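Local coordinates for protein phenolpthiocerol synthesis type-I polyketide synthase ppsA (Mycobacterium bovis, PDB 7AKC) that probably transfers extender units to the acyl carrier protein, as the acyltransferase domain of a polyketide synthase thought to help build the lipid core of phthiocerols, at residues Ile83-Ile88 with Glu129-Thr134; His111-Val116 with Val211-Pro216; Ala220-Met225 with His259-Met264. All coordinates share one frame; numbering follows the deposited sequence.

Interaction 1. Residues Ile83-Ile88 with Glu129-Thr134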
loop_
_atom_site.group_PDB
_atom_site.type_symbol
_atom_site.label_atom_id
_atom_site.label_comp_id
_atom_site.label_asym_id
_atom_site.label_seq_id
_atom_site.Cartn_x
_atom_site.Cartn_y
_atom_site.Cartn_z
ATOM N N ILE A 83 4.541 -10.887 11.447
ATOM C CA ILE A 83 4.288 -10.942 9.999
ATOM C C ILE A 83 4.780 -9.676 9.275
ATOM O O ILE A 83 5.489 -9.791 8.267
ATOM C CB ILE A 83 2.810 -11.288 9.695
ATOM C CG1 ILE A 83 2.578 -12.791 9.878
ATOM C CG2 ILE A 83 2.371 -10.840 8.282
ATOM C CD1 ILE A 83 1.163 -13.187 10.312
ATOM N N GLN A 84 4.450 -8.483 9.800
ATOM C CA GLN A 84 4.885 -7.231 9.167
ATOM C C GLN A 84 6.402 -7.062 9.199
ATOM O O GLN A 84 6.967 -6.531 8.252
ATOM C CB GLN A 84 4.167 -6.007 9.770
ATOM C CG GLN A 84 2.661 -5.968 9.492
ATOM C CD GLN A 84 2.342 -5.926 8.022
ATOM O OE1 GLN A 84 3.051 -5.305 7.221
ATOM N NE2 GLN A 84 1.278 -6.573 7.620
ATOM N N LEU A 85 7.082 -7.596 10.242
ATOM C CA LEU A 85 8.536 -7.534 10.336
ATOM C C LEU A 85 9.218 -8.454 9.310
ATOM O O LEU A 85 10.188 -8.035 8.658
ATOM C CB LEU A 85 9.010 -7.824 11.760
ATOM C CG LEU A 85 8.720 -6.692 12.747
ATOM C CD1 LEU A 85 8.961 -7.150 14.187
ATOM C CD2 LEU A 85 9.536 -5.441 12.400
ATOM N N GLY A 86 8.677 -9.659 9.123
ATOM C CA GLY A 86 9.176 -10.569 8.098
ATOM C C GLY A 86 8.927 -9.988 6.707
ATOM O O GLY A 86 9.775 -10.123 5.817
ATOM N N LEU A 87 7.776 -9.308 6.513
ATOM C CA LEU A 87 7.495 -8.672 5.225
ATOM C C LEU A 87 8.538 -7.597 4.866
ATOM O O LEU A 87 9.199 -7.736 3.823
ATOM C CB LEU A 87 6.063 -8.126 5.178
ATOM C CG LEU A 87 4.992 -9.196 4.973
ATOM C CD1 LEU A 87 3.590 -8.639 5.167
ATOM C CD2 LEU A 87 5.119 -9.819 3.608
ATOM N N ILE A 88 8.764 -6.586 5.737
ATOM C CA ILE A 88 9.765 -5.545 5.434
ATOM C C ILE A 88 11.202 -6.111 5.403
ATOM O O ILE A 88 12.021 -5.650 4.612
ATOM C CB ILE A 88 9.652 -4.291 6.334
ATOM C CG1 ILE A 88 10.566 -3.148 5.831
ATOM C CG2 ILE A 88 9.912 -4.643 7.803
ATOM C CD1 ILE A 88 10.461 -1.858 6.570
ATOM N N GLU A 129 15.061 2.719 11.478
ATOM C CA GLU A 129 13.907 3.612 11.627
ATOM C C GLU A 129 12.659 3.024 10.989
ATOM O O GLU A 129 11.587 3.140 11.567
ATOM C CB GLU A 129 14.187 5.018 11.066
ATOM C CG GLU A 129 14.850 5.941 12.075
ATOM C CD GLU A 129 15.392 7.244 11.519
ATOM O OE1 GLU A 129 15.377 7.421 10.280
ATOM O OE2 GLU A 129 15.872 8.075 12.327
ATOM N N GLY A 130 12.816 2.357 9.847
ATOM C CA GLY A 130 11.718 1.698 9.153
ATOM C C GLY A 130 11.179 0.563 10.004
ATOM O O GLY A 130 9.971 0.460 10.219
ATOM N N LEU A 131 12.085 -0.249 10.566
ATOM C CA LEU A 131 11.693 -1.340 11.457
ATOM C C LEU A 131 11.035 -0.819 12.728
ATOM O O LEU A 131 10.171 -1.494 13.271
ATOM C CB LEU A 131 12.894 -2.220 11.840
ATOM C CG LEU A 131 13.595 -2.952 10.697
ATOM C CD1 LEU A 131 14.749 -3.756 11.199
ATOM C CD2 LEU A 131 12.643 -3.822 9.920
ATOM N N ARG A 132 11.422 0.373 13.191
ATOM C CA ARG A 132 10.854 0.977 14.386
ATOM C C ARG A 132 9.439 1.451 14.075
ATOM O O ARG A 132 8.531 1.200 14.868
ATOM C CB ARG A 132 11.705 2.151 14.847
ATOM C CG ARG A 132 11.351 2.633 16.250
ATOM C CD ARG A 132 11.677 4.104 16.327
ATOM N NE ARG A 132 11.089 4.754 17.498
ATOM C CZ ARG A 132 11.206 6.054 17.761
ATOM N NH1 ARG A 132 10.668 6.565 18.860
ATOM N NH2 ARG A 132 11.869 6.852 16.928
ATOM N N VAL A 133 9.219 2.062 12.897
ATOM C CA VAL A 133 7.862 2.453 12.501
ATOM C C VAL A 133 6.982 1.194 12.389
ATOM O O VAL A 133 5.897 1.165 12.945
ATOM C CB VAL A 133 7.845 3.276 11.188
ATOM C CG1 VAL A 133 6.416 3.491 10.700
ATOM C CG2 VAL A 133 8.537 4.608 11.390
ATOM N N THR A 134 7.527 0.131 11.779
ATOM C CA THR A 134 6.823 -1.129 11.583
ATOM C C THR A 134 6.398 -1.729 12.899
ATOM O O THR A 134 5.220 -1.987 13.073
ATOM C CB THR A 134 7.670 -2.114 10.752
ATOM O OG1 THR A 134 8.021 -1.479 9.515
ATOM C CG2 THR A 134 6.904 -3.397 10.452
#

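Interaction 2. Residues His111-Val116 with Val211-Pro216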
loop_
_atom_site.group_PDB
_atom_site.type_symbol
_atom_site.label_atom_id
_atom_site.label_comp_id
_atom_site.label_asym_id
_atom_site.label_seq_id
_atom_site.Cartn_x
_atom_site.Cartn_y
_atom_site.Cartn_z
ATOM N N HIS A 111 2.733 0.767 -1.327
ATOM C CA HIS A 111 1.295 0.540 -1.246
ATOM C C HIS A 111 0.951 0.214 0.211
ATOM O O HIS A 111 1.526 -0.713 0.799
ATOM C CB HIS A 111 0.967 -0.634 -2.165
ATOM C CG HIS A 111 -0.406 -1.205 -2.065
ATOM N ND1 HIS A 111 -0.736 -2.125 -1.062
ATOM C CD2 HIS A 111 -1.449 -1.103 -2.922
ATOM C CE1 HIS A 111 -1.988 -2.494 -1.315
ATOM N NE2 HIS A 111 -2.461 -1.890 -2.414
ATOM N N SER A 112 0.027 0.992 0.811
ATOM C CA SER A 112 -0.426 0.776 2.170
ATOM C C SER A 112 0.774 0.700 3.170
ATOM O O SER A 112 1.673 1.537 3.105
ATOM C CB SER A 112 -1.366 -0.446 2.212
ATOM O OG SER A 112 -1.827 -0.754 3.526
ATOM N N MET A 113 0.843 -0.324 4.010
ATOM C CA MET A 113 1.941 -0.515 4.953
ATOM C C MET A 113 3.326 -0.624 4.269
ATOM O O MET A 113 4.344 -0.407 4.914
ATOM C CB MET A 113 1.648 -1.718 5.858
ATOM C CG MET A 113 0.244 -1.718 6.452
ATOM S SD MET A 113 0.033 -0.522 7.792
ATOM C CE MET A 113 -0.764 0.894 6.874
ATOM N N GLY A 114 3.347 -0.859 2.959
ATOM C CA GLY A 114 4.559 -0.954 2.157
ATOM C C GLY A 114 5.304 0.356 1.972
ATOM O O GLY A 114 6.456 0.352 1.530
ATOM N N GLU A 115 4.641 1.500 2.257
ATOM C CA GLU A 115 5.281 2.816 2.119
ATOM C C GLU A 115 6.442 2.970 3.121
ATOM O O GLU A 115 7.382 3.705 2.840
ATOM C CB GLU A 115 4.249 3.954 2.247
ATOM C CG GLU A 115 4.867 5.326 2.039
ATOM C CD GLU A 115 3.866 6.301 1.457
ATOM O OE1 GLU A 115 3.614 7.332 2.115
ATOM O OE2 GLU A 115 3.350 6.047 0.346
ATOM N N VAL A 116 6.428 2.243 4.258
ATOM C CA VAL A 116 7.583 2.285 5.183
ATOM C C VAL A 116 8.826 1.754 4.461
ATOM O O VAL A 116 9.867 2.429 4.444
ATOM C CB VAL A 116 7.346 1.518 6.502
ATOM C CG1 VAL A 116 8.650 1.384 7.295
ATOM C CG2 VAL A 116 6.297 2.215 7.338
ATOM N N VAL A 211 -5.113 -6.959 10.434
ATOM C CA VAL A 211 -5.818 -5.748 10.940
ATOM C C VAL A 211 -6.066 -4.868 9.713
ATOM O O VAL A 211 -5.139 -4.644 8.957
ATOM C CB VAL A 211 -5.015 -4.958 11.987
ATOM C CG1 VAL A 211 -5.706 -3.658 12.368
ATOM C CG2 VAL A 211 -4.709 -5.768 13.231
ATOM N N ALA A 212 -7.292 -4.404 9.550
ATOM C CA ALA A 212 -7.632 -3.574 8.378
ATOM C C ALA A 212 -7.281 -2.120 8.647
ATOM O O ALA A 212 -7.856 -1.512 9.533
ATOM C CB ALA A 212 -9.077 -3.737 8.021
ATOM N N PRO A 213 -6.344 -1.539 7.881
ATOM C CA PRO A 213 -6.064 -0.144 8.011
ATOM C C PRO A 213 -6.941 0.648 7.025
ATOM O O PRO A 213 -7.856 0.095 6.488
ATOM C CB PRO A 213 -4.562 -0.109 7.683
ATOM C CG PRO A 213 -4.227 -1.411 6.979
ATOM C CD PRO A 213 -5.519 -2.184 6.867
ATOM N N HIS A 214 -6.668 1.938 6.857
ATOM C CA HIS A 214 -7.364 2.770 5.837
ATOM C C HIS A 214 -8.867 2.856 6.091
ATOM O O HIS A 214 -9.622 2.841 5.122
ATOM C CB HIS A 214 -6.949 2.362 4.426
ATOM C CG HIS A 214 -5.500 2.054 4.364
ATOM N ND1 HIS A 214 -4.548 2.987 4.672
ATOM C CD2 HIS A 214 -4.847 0.908 4.112
ATOM C CE1 HIS A 214 -3.361 2.445 4.580
ATOM N NE2 HIS A 214 -3.522 1.181 4.252
ATOM N N ASN A 215 -9.236 3.000 7.358
ATOM C CA ASN A 215 -10.666 3.109 7.736
ATOM C C ASN A 215 -10.749 3.802 9.102
ATOM O O ASN A 215 -9.723 3.893 9.763
ATOM C CB ASN A 215 -11.373 1.755 7.614
ATOM C CG ASN A 215 -10.974 0.784 8.701
ATOM O OD1 ASN A 215 -11.572 0.771 9.766
ATOM N ND2 ASN A 215 -9.974 -0.031 8.434
ATOM N N PRO A 216 -11.928 4.302 9.532
ATOM C CA PRO A 216 -12.047 5.047 10.787
ATOM C C PRO A 216 -11.564 4.367 12.076
ATOM O O PRO A 216 -11.355 5.039 13.033
ATOM C CB PRO A 216 -13.554 5.329 10.879
ATOM C CG PRO A 216 -13.992 5.402 9.451
ATOM C CD PRO A 216 -13.195 4.300 8.798
#

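Interaction 3. Residues Ala220-Met225 with His259-Met264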
loop_
_atom_site.group_PDB
_atom_site.type_symbol
_atom_site.label_atom_id
_atom_site.label_comp_id
_atom_site.label_asym_id
_atom_site.label_seq_id
_atom_site.Cartn_x
_atom_site.Cartn_y
_atom_site.Cartn_z
ATOM N N ALA A 220 -8.344 6.213 16.214
ATOM C CA ALA A 220 -7.981 6.129 17.646
ATOM C C ALA A 220 -6.503 5.803 17.877
ATOM O O ALA A 220 -6.059 6.040 18.979
ATOM C CB ALA A 220 -8.874 5.143 18.343
ATOM N N LEU A 221 -5.792 5.285 16.876
ATOM C CA LEU A 221 -4.358 4.917 17.014
ATOM C C LEU A 221 -3.442 6.073 16.586
ATOM O O LEU A 221 -2.237 5.968 16.820
ATOM C CB LEU A 221 -4.061 3.681 16.167
ATOM C CG LEU A 221 -5.024 2.505 16.302
ATOM C CD1 LEU A 221 -4.598 1.379 15.384
ATOM C CD2 LEU A 221 -5.089 2.017 17.735
ATOM N N GLN A 222 -3.998 7.116 15.988
ATOM C CA GLN A 222 -3.149 8.214 15.458
ATOM C C GLN A 222 -2.483 8.990 16.611
ATOM O O GLN A 222 -1.302 9.268 16.451
ATOM C CB GLN A 222 -3.937 9.118 14.513
ATOM C CG GLN A 222 -4.415 8.428 13.250
ATOM C CD GLN A 222 -5.170 9.400 12.383
ATOM O OE1 GLN A 222 -6.130 10.026 12.815
ATOM N NE2 GLN A 222 -4.721 9.553 11.151
ATOM N N PRO A 223 -3.131 9.342 17.759
ATOM C CA PRO A 223 -2.378 10.055 18.805
ATOM C C PRO A 223 -1.176 9.266 19.295
ATOM O O PRO A 223 -0.108 9.852 19.494
ATOM C CB PRO A 223 -3.418 10.270 19.910
ATOM C CG PRO A 223 -4.729 10.274 19.187
ATOM C CD PRO A 223 -4.548 9.182 18.146
ATOM N N ALA A 224 -1.332 7.945 19.472
ATOM C CA ALA A 224 -0.252 7.057 19.921
ATOM C C ALA A 224 0.887 7.076 18.903
ATOM O O ALA A 224 2.053 7.219 19.285
ATOM N N MET A 225 0.554 7.029 17.606
ATOM C CA MET A 225 1.549 7.073 16.541
ATOM C C MET A 225 2.334 8.365 16.583
ATOM O O MET A 225 3.562 8.328 16.533
ATOM C CB MET A 225 0.901 6.894 15.160
ATOM C CG MET A 225 0.450 5.469 14.927
ATOM S SD MET A 225 1.803 4.357 14.419
ATOM C CE MET A 225 2.236 5.079 12.823
ATOM N N HIS A 259 3.201 11.858 9.157
ATOM C CA HIS A 259 3.058 11.107 7.918
ATOM C C HIS A 259 2.618 9.653 8.183
ATOM O O HIS A 259 1.706 9.195 7.509
ATOM C CB HIS A 259 4.350 11.097 7.092
ATOM C CG HIS A 259 4.181 10.377 5.786
ATOM N ND1 HIS A 259 3.566 10.985 4.709
ATOM C CD2 HIS A 259 4.491 9.103 5.451
ATOM C CE1 HIS A 259 3.538 10.073 3.746
ATOM N NE2 HIS A 259 4.095 8.929 4.150
ATOM N N TRP A 260 3.259 8.927 9.118
ATOM C CA TRP A 260 2.867 7.523 9.369
ATOM C C TRP A 260 1.496 7.380 10.030
ATOM O O TRP A 260 0.728 6.482 9.649
ATOM C CB TRP A 260 3.980 6.764 10.129
ATOM C CG TRP A 260 5.281 6.818 9.374
ATOM C CD1 TRP A 260 6.431 7.456 9.753
ATOM C CD2 TRP A 260 5.510 6.337 8.038
ATOM N NE1 TRP A 260 7.370 7.383 8.743
ATOM C CE2 TRP A 260 6.827 6.703 7.678
ATOM C CE3 TRP A 260 4.707 5.680 7.090
ATOM C CZ2 TRP A 260 7.350 6.435 6.414
ATOM C CZ3 TRP A 260 5.248 5.373 5.862
ATOM C CH2 TRP A 260 6.547 5.768 5.526
ATOM N N ALA A 261 1.124 8.329 10.915
ATOM C CA ALA A 261 -0.228 8.352 11.515
ATOM C C ALA A 261 -1.281 8.624 10.427
ATOM O O ALA A 261 -2.352 8.009 10.422
ATOM C CB ALA A 261 -0.308 9.436 12.587
ATOM N N THR A 262 -0.955 9.514 9.476
ATOM C CA THR A 262 -1.876 9.841 8.394
ATOM C C THR A 262 -2.001 8.707 7.399
ATOM O O THR A 262 -3.104 8.380 6.953
ATOM C CB THR A 262 -1.431 11.147 7.726
ATOM O OG1 THR A 262 -1.579 12.221 8.654
ATOM C CG2 THR A 262 -2.197 11.446 6.435
ATOM N N ASN A 263 -0.856 8.104 7.041
ATOM C CA ASN A 263 -0.769 7.015 6.066
ATOM C C ASN A 263 -1.620 5.798 6.449
ATOM O O ASN A 263 -2.268 5.191 5.584
ATOM C CB ASN A 263 0.704 6.628 5.824
ATOM C CG ASN A 263 0.874 5.308 5.141
ATOM O OD1 ASN A 263 0.968 4.261 5.808
ATOM N ND2 ASN A 263 0.810 5.317 3.817
ATOM N N MET A 264 -1.634 5.476 7.736
ATOM C CA MET A 264 -2.397 4.290 8.213
ATOM C C MET A 264 -3.917 4.518 8.126
ATOM O O MET A 264 -4.628 3.526 8.041
ATOM C CB MET A 264 -1.990 3.935 9.650
ATOM C CG MET A 264 -2.552 4.849 10.699
ATOM S SD MET A 264 -1.840 4.519 12.319
ATOM C CE MET A 264 -2.003 2.740 12.394
#

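Interaction 1. Residues Ile83-Ile88 with Glu129-Thr134
T134 lies among Q84, L85 and I88, with its two branches doing different work. Its methyl CG2, anti to the backbone N, enters the space between the helices and meets both the backbone and the side chain of Q84, 3.8 Å from Q84 CB. L85 flanks the same methyl with its CD2, 3.9 Å from T134 CG2, the two side chains running past each other in opposite senses. The hydroxyl is swung back to its own helix (chi1 -56°), where OG1 bonds to G130 O at 2.8 Å, approaching from above the carbonyl plane. That oxygen also accepts the backbone N of T134, so it is gripped twice and OG1 has a polar partner although I88 CD1 comes within 3.8 Å of it.

The two segments belong to the long helices 79-100 and 127-141, an antiparallel pair (155° between the local axes, 10.1 Å apart) in the α/β-hydrolase-like part of the acyltransferase fold. I88 is the second wedge between them. With CG1 anti to the backbone N (chi1 -171°) and the chain extended beyond it, CD1 is carried toward the bare backbone of G130, while the other branch turns to L131, where I88 CG2 and L131 CD2 approach to 3.6 Å. L131 also faces L85 more loosely, CD2 to CD2 at 4.3 Å, on the solvent-exposed flank of the pair. On the buried flank I88 and T134 both continue into contact with V116 of helix 115-121.

Interaction 2. Residues His111-Val116 with Val211-Pro216
S112 and H214 face each other from two irregular pieces of backbone; their CA atoms, the nearest pair across the contact, are 8.1 Å apart. S112 occupies a strained conformation (phi 53°, psi -129°) between strand 107-110 and helix 115-121, and the chain reverses sharply there: G114 N bonds to H111 O at 2.8 Å and E115 N to S112 O. The strained turn and the GxSxG sequence are consistent with the nucleophile elbow of acyltransferases. Opposite, the segment 211-216 has no regular structure, and H214 sits in the left-handed helical region.

The side chains bridge the gap. S112 OG, anti to the backbone N (chi1 178°), stands in the plane of the H214 imidazole at its edge, and OG and H214 NE2 are hydrogen-bonded at 2.7 Å, a pairing consistent with the Ser-His dyad of acyltransferases. The other ring nitrogen, ND1, is hydrogen-bonded to N266 O, so both nitrogens help fix the rotation of the ring. P213 CB lies over one face of the imidazole, near the rim. M113, bent at chi2 and chi3, brings its methyl to both: CE is 3.8 Å from H214 CE1 and 4.0 Å from P213 CB. Next to the histidine, N215 ND2 donates to A212 O (2.8 Å) and P213 O, tying the amide to the preceding backbone.

H111, just after strand 107-110, packs edge-to-face on F270. V116, in helix 115-121, packs against helices 127-141 and 257-265, while N215 and P216 rest on strand 171-177.

Interaction 3. Residues Ala220-Met225 with His259-Met264
M225 and A261 meet where helices 222-228 and 257-265 come close, with little more than the methyl of A261 between the backbones there. The CA atoms of Q222 and A261 are 4.9 Å apart, and the alanine methyl fits beside Q222 CB and M225 CB, 3.8 Å from the latter. M225 supplies the main projection from the other side. Its chain folds at chi2 (-81°) and chi3, so that instead of running straight out it curls over A261 into a hollow bounded by W260 and M264: CE settles 3.6 Å from W260 CB, and CG rests 3.6 Å from M264 SD. The indole of W260 itself leads off the other way, toward helix 115-121.

M264 forms the far wall of this hollow. Its CG lies between the backbone N and the carbonyl carbon (chi1 75°), and beyond the sulfur its methyl meets L221 CD1 at 4.2 Å, the two chains crossing at about a right angle. Beside this apolar core, Q222 reaches across, extended beyond CG, and places NE2 2.9 Å from A261 O. That bond is nearly straight (174°) and lies in the glutamine's amide plane, although the donor stands well above the plane of the carbonyl.

Helix 127-141 closes the side of the methionine cluster, with R137 touching both M225 and M264. The contact joins two helices of the acyltransferase fold beside its putative active site, for M264 is hydrogen-bonded, backbone to backbone, to H214, and H259 is hydrogen-bonded to E115, just after the probable nucleophile elbow.

In the fold
After strand 23-27 the chain enters helix 79-100, and interaction 1 closes a loop holding strand 107-110, the probable elbow and helix 115-121. Because 111-116 lies inside that loop while its partner comes much later, interaction 2 crosses interaction 1; it spans the whole four-stranded antiparallel sheet and returns the loop after strand 204-207 to the end of an inner strand of the parallel sheet. Interaction 3 follows in series, closing a shorter loop that includes edge strand 240-242 of the parallel sheet. V116 and V133 join interaction 1 to its neighbours, while E115-H259 and H214-M264 link interaction 2 to interaction 3, gathering the helices around the likely catalytic cleft.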